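Local atomic coordinates of regulation of enolase protein 1 (Saccharomyces cerevisiae, PDB entry 3O12), a protein that functions in galactose metabolism through the GAL83 protein and may control the level of the enolase ENO1. Residues G47-F59 against M189-S203. Numbering follows the deposited sequence.
Sequences GKVTLETDEKTDF and MACTPERGGLKVTFS. With EDO (1,2-ethanediol), chain H; EDO (1,2-ethanediol), chain G.
Strand 48-52 runs antiparallel to strand 199-203, their axes 4.6 Å apart at 168°, with V49-F202 and L51-V200 as hydrogen-bonded pairs and T50-T201 and E52-K199 as non-hydrogen-bonded ones. On the buried face, L51 sends CD2 to the edge of the F202 ring, 3.9 Å from CE2, while CD1 faces the CB of A190; apolar carbons suit this interior. The other face is polar: T50 OG1 and T201 OG1 share a hydrogen bond of 2.8 Å, and beside them K199 brings NZ into a salt bridge with E52 OE1 whose hydrogen bond is weak. Past the strand, buried T53 joins T192 to the G197-L198 turn. Its OG1, set between backbone N and carbonyl carbon (chi1 64°), shares a hydrogen bond tip to tip with T192 OG1 (2.7 Å) and accepts the N-H of L198 (N at 3.0 Å). T57 OG1 accepts the N-H of T192 (N at 3.0 Å), nearly straight at 174°, and donates to D54 O. G196 fits because its CA lies against the backbone of 53-55, leaving no room for a side chain. Threonine hydroxyls, able both to give and to accept, thus satisfy buried backbone groups where the chain passes from one sheet of this beta sandwich to the other.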
ATOM      1  N   GLY A  47     -16.867   5.685  -4.705  1.00 14.51           N
ATOM      2  CA  GLY A  47     -15.857   5.925  -3.689  1.00 15.89           C
ATOM      3  C   GLY A  47     -15.169   4.681  -3.160  1.00 17.88           C
ATOM      4  O   GLY A  47     -14.378   4.772  -2.227  1.00 17.33           O
ATOM      5  N   LYS A  48     -15.443   3.525  -3.753  1.00 14.52           N
ATOM      6  CA  LYS A  48     -14.917   2.266  -3.238  1.00 15.18           C
ATOM      7  C   LYS A  48     -14.456   1.320  -4.329  1.00 16.68           C
ATOM      8  O   LYS A  48     -14.951   1.345  -5.457  1.00 18.30           O
ATOM      9  CB  LYS A  48     -15.953   1.547  -2.363  1.00 17.92           C
ATOM     10  CG  LYS A  48     -16.574   2.433  -1.306  1.00 17.88           C
ATOM     11  CD  LYS A  48     -17.536   1.664  -0.430  1.00 22.49           C
ATOM     12  CE  LYS A  48     -18.231   2.613   0.531  1.00 33.03           C
ATOM     13  NZ  LYS A  48     -19.334   1.936   1.261  1.00 40.28           N
ATOM     14  N   VAL A  49     -13.489   0.482  -3.974  1.00 14.91           N
ATOM     15  CA  VAL A  49     -13.002  -0.566  -4.856  0.62 13.84           C
ATOM     16  C   VAL A  49     -12.933  -1.866  -4.067  1.00 14.97           C
ATOM     17  O   VAL A  49     -12.347  -1.894  -2.983  1.00 16.49           O
ATOM     18  CB  VAL A  49     -11.590  -0.222  -5.399  0.62 15.58           C
ATOM     19  CG1 VAL A  49     -10.932  -1.451  -6.022  0.62 18.86           C
ATOM     20  CG2 VAL A  49     -11.677   0.931  -6.399  0.62 15.74           C
ATOM     21  N   THR A  50     -13.527  -2.929  -4.592  1.00 14.72           N
ATOM     22  CA  THR A  50     -13.471  -4.229  -3.948  1.00 17.54           C
ATOM     23  C   THR A  50     -12.839  -5.227  -4.900  1.00 21.03           C
ATOM     24  O   THR A  50     -13.289  -5.385  -6.035  1.00 22.25           O
ATOM     25  CB  THR A  50     -14.875  -4.705  -3.557  1.00 19.11           C
ATOM     26  OG1 THR A  50     -15.442  -3.780  -2.618  1.00 21.05           O
ATOM     27  CG2 THR A  50     -14.817  -6.104  -2.932  1.00 22.45           C
ATOM     28  N   LEU A  51     -11.782  -5.890  -4.450  1.00 17.56           N
ATOM     29  CA  LEU A  51     -11.075  -6.818  -5.316  1.00 18.21           C
ATOM     30  C   LEU A  51     -10.853  -8.162  -4.641  1.00 19.27           C
ATOM     31  O   LEU A  51     -10.952  -8.284  -3.420  1.00 18.50           O
ATOM     32  CB  LEU A  51      -9.725  -6.223  -5.751  1.00 19.39           C
ATOM     33  CG  LEU A  51      -8.651  -5.964  -4.681  1.00 15.15           C
ATOM     34  CD1 LEU A  51      -7.896  -7.238  -4.325  1.00 18.04           C
ATOM     35  CD2 LEU A  51      -7.671  -4.910  -5.175  1.00 17.04           C
ATOM     36  N   GLU A  52     -10.591  -9.169  -5.464  1.00 18.28           N
ATOM     37  CA  GLU A  52     -10.065 -10.448  -5.000  0.54 16.85           C
ATOM     38  C   GLU A  52      -8.711 -10.619  -5.669  1.00 17.41           C
ATOM     39  O   GLU A  52      -8.603 -10.453  -6.883  1.00 18.16           O
ATOM     40  CB  GLU A  52     -10.991 -11.596  -5.403  0.54 20.17           C
ATOM     41  CG  GLU A  52     -10.433 -12.976  -5.087  0.54 25.59           C
ATOM     42  CD  GLU A  52     -11.407 -14.090  -5.412  0.54 34.98           C
ATOM     43  OE1 GLU A  52     -12.630 -13.862  -5.298  0.54 40.33           O
ATOM     44  OE2 GLU A  52     -10.951 -15.194  -5.778  0.54 32.38           O
ATOM     45  N   THR A  53      -7.676 -10.932  -4.889  1.00 16.77           N
ATOM     46  CA  THR A  53      -6.333 -11.043  -5.461  1.00 17.52           C
ATOM     47  C   THR A  53      -6.155 -12.269  -6.350  1.00 17.01           C
ATOM     48  O   THR A  53      -6.822 -13.294  -6.172  1.00 19.79           O
ATOM     49  CB  THR A  53      -5.223 -11.072  -4.384  1.00 16.90           C
ATOM     50  OG1 THR A  53      -5.383 -12.247  -3.582  1.00 17.96           O
ATOM     51  CG2 THR A  53      -5.292  -9.846  -3.491  1.00 18.58           C
ATOM     52  N   ASP A  54      -5.247 -12.142  -7.314  1.00 17.35           N
ATOM     53  CA  ASP A  54      -4.826 -13.272  -8.140  1.00 18.71           C
ATOM     54  C   ASP A  54      -3.657 -13.997  -7.471  1.00 19.70           C
ATOM     55  O   ASP A  54      -2.973 -13.432  -6.621  1.00 20.11           O
ATOM     56  CB  ASP A  54      -4.449 -12.794  -9.548  1.00 20.56           C
ATOM     57  CG  ASP A  54      -5.619 -12.138 -10.274  1.00 26.92           C
ATOM     58  OD1 ASP A  54      -6.765 -12.583 -10.080  1.00 32.02           O
ATOM     59  OD2 ASP A  54      -5.381 -11.182 -11.038  1.00 34.44           O
ATOM     60  N   GLU A  55      -3.440 -15.257  -7.836  1.00 20.62           N
ATOM     61  CA  GLU A  55      -2.335 -16.019  -7.270  1.00 21.72           C
ATOM     62  C   GLU A  55      -0.991 -15.461  -7.714  1.00 23.60           C
ATOM     63  O   GLU A  55      -0.883 -14.808  -8.755  1.00 24.02           O
ATOM     64  CB  GLU A  55      -2.424 -17.488  -7.688  1.00 25.47           C
ATOM     65  CG  GLU A  55      -2.121 -17.706  -9.158  1.00 29.71           C
ATOM     66  CD  GLU A  55      -2.108 -19.174  -9.547  1.00 46.39           C
ATOM     67  OE1 GLU A  55      -2.451 -20.022  -8.696  1.00 48.85           O
ATOM     68  OE2 GLU A  55      -1.756 -19.475 -10.707  1.00 50.96           O
ATOM     69  N   LYS A  56       0.034 -15.736  -6.916  1.00 20.52           N
ATOM     70  CA  LYS A  56       1.410 -15.403  -7.272  1.00 28.01           C
ATOM     71  C   LYS A  56       1.585 -13.925  -7.596  1.00 24.17           C
ATOM     72  O   LYS A  56       2.166 -13.556  -8.622  1.00 26.04           O
ATOM     73  CB  LYS A  56       1.897 -16.285  -8.427  1.00 32.85           C
ATOM     74  CG  LYS A  56       2.035 -17.752  -8.044  1.00 42.34           C
ATOM     75  CD  LYS A  56       2.818 -18.545  -9.084  1.00 55.87           C
ATOM     76  CE  LYS A  56       1.899 -19.294 -10.041  1.00 64.91           C
ATOM     77  NZ  LYS A  56       1.073 -18.382 -10.881  1.00 67.34           N
ATOM     78  N   THR A  57       1.070 -13.078  -6.709  1.00 19.29           N
ATOM     79  CA  THR A  57       1.223 -11.635  -6.847  1.00 17.70           C
ATOM     80  C   THR A  57       2.049 -11.088  -5.678  1.00 18.78           C
ATOM     81  O   THR A  57       1.805 -11.433  -4.521  1.00 17.66           O
ATOM     82  CB  THR A  57      -0.149 -10.926  -6.955  1.00 16.94           C
ATOM     83  OG1 THR A  57      -1.010 -11.370  -5.902  1.00 17.10           O
ATOM     84  CG2 THR A  57      -0.816 -11.254  -8.294  1.00 18.00           C
ATOM     85  N   ASP A  58       3.047 -10.265  -5.986  1.00 14.02           N
ATOM     86  CA  ASP A  58       3.964  -9.776  -4.951  1.00 16.90           C
ATOM     87  C   ASP A  58       4.733  -8.544  -5.436  1.00 14.92           C
ATOM     88  O   ASP A  58       4.815  -8.278  -6.637  1.00 15.32           O
ATOM     89  CB  ASP A  58       4.943 -10.898  -4.560  1.00 18.38           C
ATOM     90  CG  ASP A  58       5.600 -10.686  -3.193  1.00 22.74           C
ATOM     91  OD1 ASP A  58       5.218  -9.753  -2.452  1.00 21.63           O
ATOM     92  OD2 ASP A  58       6.498 -11.495  -2.862  1.00 28.73           O
ATOM     93  N   PHE A  59       5.307  -7.804  -4.489  1.00 14.30           N
ATOM     94  CA  PHE A  59       6.212  -6.703  -4.794  1.00 13.27           C
ATOM     95  C   PHE A  59       7.444  -6.879  -3.924  1.00 14.12           C
ATOM     96  O   PHE A  59       7.342  -6.854  -2.696  1.00 14.11           O
ATOM     97  CB  PHE A  59       5.577  -5.349  -4.447  1.00 14.40           C
ATOM     98  CG  PHE A  59       4.542  -4.872  -5.431  1.00 15.00           C
ATOM     99  CD1 PHE A  59       4.896  -4.548  -6.740  1.00 14.55           C
ATOM    100  CD2 PHE A  59       3.227  -4.695  -5.025  1.00 13.14           C
ATOM    101  CE1 PHE A  59       3.932  -4.081  -7.639  1.00 13.88           C
ATOM    102  CE2 PHE A  59       2.258  -4.230  -5.919  1.00 13.50           C
ATOM    103  CZ  PHE A  59       2.613  -3.930  -7.218  1.00 15.08           C
HETATM  104  N   MSE A 189      -3.097  -1.128  -2.673  1.00 11.11           N
HETATM  105  CA  MSE A 189      -2.243  -2.221  -3.081  1.00 12.21           C
HETATM  106  C   MSE A 189      -2.716  -3.497  -2.384  1.00 10.77           C
HETATM  107  O   MSE A 189      -3.167  -3.453  -1.244  1.00 12.86           O
HETATM  108  CB  MSE A 189      -0.801  -1.864  -2.692  1.00 17.88           C
HETATM  109  CG  MSE A 189       0.240  -2.956  -2.762  1.00 29.11           C
HETATM  110 SE   MSE A 189       0.352  -4.111  -1.188  0.72 21.75          SE
HETATM  111  CE  MSE A 189       0.502  -2.859   0.303  1.00 28.48           C
ATOM    112  N   ALA A 190      -2.622  -4.632  -3.074  1.00 12.15           N
ATOM    113  CA  ALA A 190      -2.902  -5.923  -2.444  1.00 13.72           C
ATOM    114  C   ALA A 190      -2.146  -7.037  -3.162  1.00 16.28           C
ATOM    115  O   ALA A 190      -2.006  -7.008  -4.388  1.00 15.71           O
ATOM    116  CB  ALA A 190      -4.406  -6.205  -2.432  1.00 14.80           C
ATOM    117  N   CYS A 191      -1.665  -8.014  -2.393  1.00 14.45           N
ATOM    118  CA  CYS A 191      -0.806  -9.086  -2.907  1.00 16.69           C
ATOM    119  C   CYS A 191      -1.136 -10.392  -2.201  1.00 13.90           C
ATOM    120  O   CYS A 191      -1.446 -10.394  -1.009  1.00 16.51           O
ATOM    121  CB  CYS A 191       0.690  -8.797  -2.622  1.00 17.04           C
ATOM    122  SG  CYS A 191       1.344  -7.348  -3.406  1.00 24.66           S
ATOM    123  N   THR A 192      -1.080 -11.491  -2.946  1.00 13.93           N
ATOM    124  CA  THR A 192      -0.993 -12.832  -2.366  1.00 17.09           C
ATOM    125  C   THR A 192       0.089 -13.604  -3.116  1.00 19.68           C
ATOM    126  O   THR A 192      -0.154 -14.126  -4.199  1.00 18.44           O
ATOM    127  CB  THR A 192      -2.322 -13.611  -2.439  1.00 19.30           C
ATOM    128  OG1 THR A 192      -2.924 -13.433  -3.728  1.00 18.57           O
ATOM    129  CG2 THR A 192      -3.281 -13.134  -1.368  1.00 20.43           C
ATOM    130  N   PRO A 193       1.306 -13.647  -2.555  1.00 18.25           N
ATOM    131  CA  PRO A 193       2.431 -14.290  -3.244  1.00 20.76           C
ATOM    132  C   PRO A 193       2.217 -15.772  -3.564  1.00 23.03           C
ATOM    133  O   PRO A 193       2.842 -16.280  -4.496  1.00 24.31           O
ATOM    134  CB  PRO A 193       3.596 -14.097  -2.268  1.00 22.23           C
ATOM    135  CG  PRO A 193       3.244 -12.821  -1.530  1.00 26.77           C
ATOM    136  CD  PRO A 193       1.737 -12.852  -1.390  1.00 19.87           C
ATOM    137  N   GLU A 194       1.345 -16.448  -2.818  1.00 25.06           N
ATOM    138  CA  GLU A 194       1.020 -17.846  -3.109  1.00 30.33           C
ATOM    139  C   GLU A 194      -0.383 -17.992  -3.713  1.00 30.29           C
ATOM    140  O   GLU A 194      -0.657 -17.434  -4.776  1.00 27.47           O
ATOM    141  CB  GLU A 194       1.212 -18.717  -1.863  1.00 31.23           C
ATOM    142  CG  GLU A 194       2.645 -18.689  -1.349  1.00 36.00           C
ATOM    143  CD  GLU A 194       2.893 -19.653  -0.205  1.00 55.56           C
ATOM    144  OE1 GLU A 194       2.001 -19.808   0.655  1.00 65.96           O
ATOM    145  OE2 GLU A 194       3.990 -20.250  -0.166  1.00 59.45           O
ATOM    146  N   ARG A 195      -1.271 -18.738  -3.062  1.00 32.20           N
ATOM    147  CA  ARG A 195      -2.624 -18.883  -3.583  0.58 33.23           C
ATOM    148  C   ARG A 195      -3.369 -17.553  -3.522  1.00 25.29           C
ATOM    149  O   ARG A 195      -3.167 -16.754  -2.605  1.00 26.75           O
ATOM    150  CB  ARG A 195      -3.394 -19.982  -2.843  0.58 39.74           C
ATOM    151  CG  ARG A 195      -2.940 -21.391  -3.205  0.58 46.18           C
ATOM    152  CD  ARG A 195      -3.784 -22.454  -2.515  0.58 53.49           C
ATOM    153  NE  ARG A 195      -5.173 -22.435  -2.962  0.58 56.64           N
ATOM    154  CZ  ARG A 195      -5.640 -23.150  -3.981  0.58 60.81           C
ATOM    155  NH1 ARG A 195      -6.922 -23.071  -4.317  0.58 62.09           N
ATOM    156  NH2 ARG A 195      -4.828 -23.942  -4.666  0.58 62.81           N
ATOM    157  N   GLY A 196      -4.215 -17.310  -4.516  1.00 26.20           N
ATOM    158  CA  GLY A 196      -4.955 -16.065  -4.570  1.00 24.59           C
ATOM    159  C   GLY A 196      -6.210 -16.112  -3.730  1.00 23.21           C
ATOM    160  O   GLY A 196      -6.416 -17.047  -2.948  1.00 25.80           O
ATOM    161  N   GLY A 197      -7.053 -15.097  -3.877  1.00 21.01           N
ATOM    162  CA  GLY A 197      -8.359 -15.122  -3.250  1.00 23.43           C
ATOM    163  C   GLY A 197      -8.560 -14.168  -2.086  1.00 22.68           C
ATOM    164  O   GLY A 197      -9.622 -14.174  -1.464  1.00 24.13           O
ATOM    165  N   LEU A 198      -7.558 -13.349  -1.782  1.00 20.79           N
ATOM    166  CA  LEU A 198      -7.716 -12.367  -0.715  1.00 19.86           C
ATOM    167  C   LEU A 198      -8.710 -11.291  -1.139  1.00 20.08           C
ATOM    168  O   LEU A 198      -8.528 -10.644  -2.164  1.00 20.13           O
ATOM    169  CB  LEU A 198      -6.377 -11.714  -0.371  1.00 20.97           C
ATOM    170  CG  LEU A 198      -6.458 -10.482   0.536  1.00 18.50           C
ATOM    171  CD1 LEU A 198      -7.013 -10.870   1.895  1.00 25.00           C
ATOM    172  CD2 LEU A 198      -5.091  -9.845   0.698  1.00 19.61           C
ATOM    173  N   LYS A 199      -9.766 -11.112  -0.354  1.00 19.41           N
ATOM    174  CA  LYS A 199     -10.764 -10.091  -0.647  0.54 17.88           C
ATOM    175  C   LYS A 199     -10.492  -8.832   0.166  1.00 18.50           C
ATOM    176  O   LYS A 199     -10.306  -8.898   1.379  1.00 20.23           O
ATOM    177  CB  LYS A 199     -12.172 -10.608  -0.349  0.54 21.91           C
ATOM    178  CG  LYS A 199     -12.538 -11.889  -1.073  0.54 23.36           C
ATOM    179  CD  LYS A 199     -13.900 -12.395  -0.611  0.54 32.06           C
ATOM    180  CE  LYS A 199     -14.189 -13.798  -1.125  0.54 40.80           C
ATOM    181  NZ  LYS A 199     -14.392 -13.822  -2.595  0.54 46.12           N
ATOM    182  N   VAL A 200     -10.462  -7.686  -0.510  1.00 19.19           N
ATOM    183  CA  VAL A 200     -10.192  -6.408   0.141  1.00 18.45           C
ATOM    184  C   VAL A 200     -11.075  -5.301  -0.431  1.00 16.31           C
ATOM    185  O   VAL A 200     -11.231  -5.189  -1.653  1.00 17.40           O
ATOM    186  CB  VAL A 200      -8.719  -5.968  -0.053  1.00 19.48           C
ATOM    187  CG1 VAL A 200      -8.385  -4.817   0.892  1.00 18.34           C
ATOM    188  CG2 VAL A 200      -7.767  -7.132   0.163  1.00 25.36           C
ATOM    189  N   THR A 201     -11.647  -4.482   0.447  1.00 16.31           N
ATOM    190  CA  THR A 201     -12.337  -3.268   0.027  1.00 16.66           C
ATOM    191  C   THR A 201     -11.569  -2.021   0.453  1.00 15.93           C
ATOM    192  O   THR A 201     -11.166  -1.889   1.610  1.00 16.67           O
ATOM    193  CB  THR A 201     -13.765  -3.212   0.595  1.00 17.62           C
ATOM    194  OG1 THR A 201     -14.530  -4.284   0.029  1.00 19.79           O
ATOM    195  CG2 THR A 201     -14.432  -1.894   0.254  1.00 17.76           C
ATOM    196  N   PHE A 202     -11.367  -1.116  -0.499  1.00 13.89           N
ATOM    197  CA  PHE A 202     -10.747   0.170  -0.237  1.00 13.18           C
ATOM    198  C   PHE A 202     -11.786   1.269  -0.362  1.00 14.80           C
ATOM    199  O   PHE A 202     -12.611   1.242  -1.273  1.00 15.23           O
ATOM    200  CB  PHE A 202      -9.624   0.436  -1.239  1.00 12.86           C
ATOM    201  CG  PHE A 202      -8.518  -0.587  -1.206  1.00 11.68           C
ATOM    202  CD1 PHE A 202      -7.419  -0.425  -0.367  1.00 12.60           C
ATOM    203  CD2 PHE A 202      -8.579  -1.719  -2.010  1.00 12.62           C
ATOM    204  CE1 PHE A 202      -6.400  -1.380  -0.336  1.00 12.06           C
ATOM    205  CE2 PHE A 202      -7.562  -2.671  -1.988  1.00 13.51           C
ATOM    206  CZ  PHE A 202      -6.476  -2.505  -1.148  1.00 14.10           C
ATOM    207  N   SER A 203     -11.742   2.236   0.547  1.00 12.53           N
ATOM    208  CA  SER A 203     -12.721   3.314   0.552  1.00 12.02           C
ATOM    209  C   SER A 203     -12.165   4.538   1.258  1.00 13.63           C
ATOM    210  O   SER A 203     -11.021   4.526   1.714  1.00 12.99           O
ATOM    211  CB  SER A 203     -14.019   2.856   1.226  1.00 15.57           C
ATOM    212  OG  SER A 203     -13.801   2.576   2.612  1.00 16.90           O
TER
HETATM  213  C1  EDO H 207       9.625 -11.295   0.982  1.00 39.97           C
HETATM  214  O1  EDO H 207       9.166 -12.501   1.600  1.00 45.44           O
HETATM  215  C2  EDO H 207       9.239 -11.304  -0.493  1.00 41.01           C
HETATM  216  O2  EDO H 207       7.813 -11.242  -0.604  1.00 44.61           O
HETATM  217  C1  EDO G 206       7.001  -7.935   2.436  1.00 31.96           C
HETATM  218  O1  EDO G 206       5.621  -7.654   2.695  1.00 46.42           O
HETATM  219  C2  EDO G 206       7.170  -8.310   0.971  1.00 25.94           C
HETATM  220  O2  EDO G 206       6.185  -9.274   0.569  1.00 46.52           O
HETATM  221  O   HOH W   1      -4.847 -19.857  -6.172  1.00 42.24           O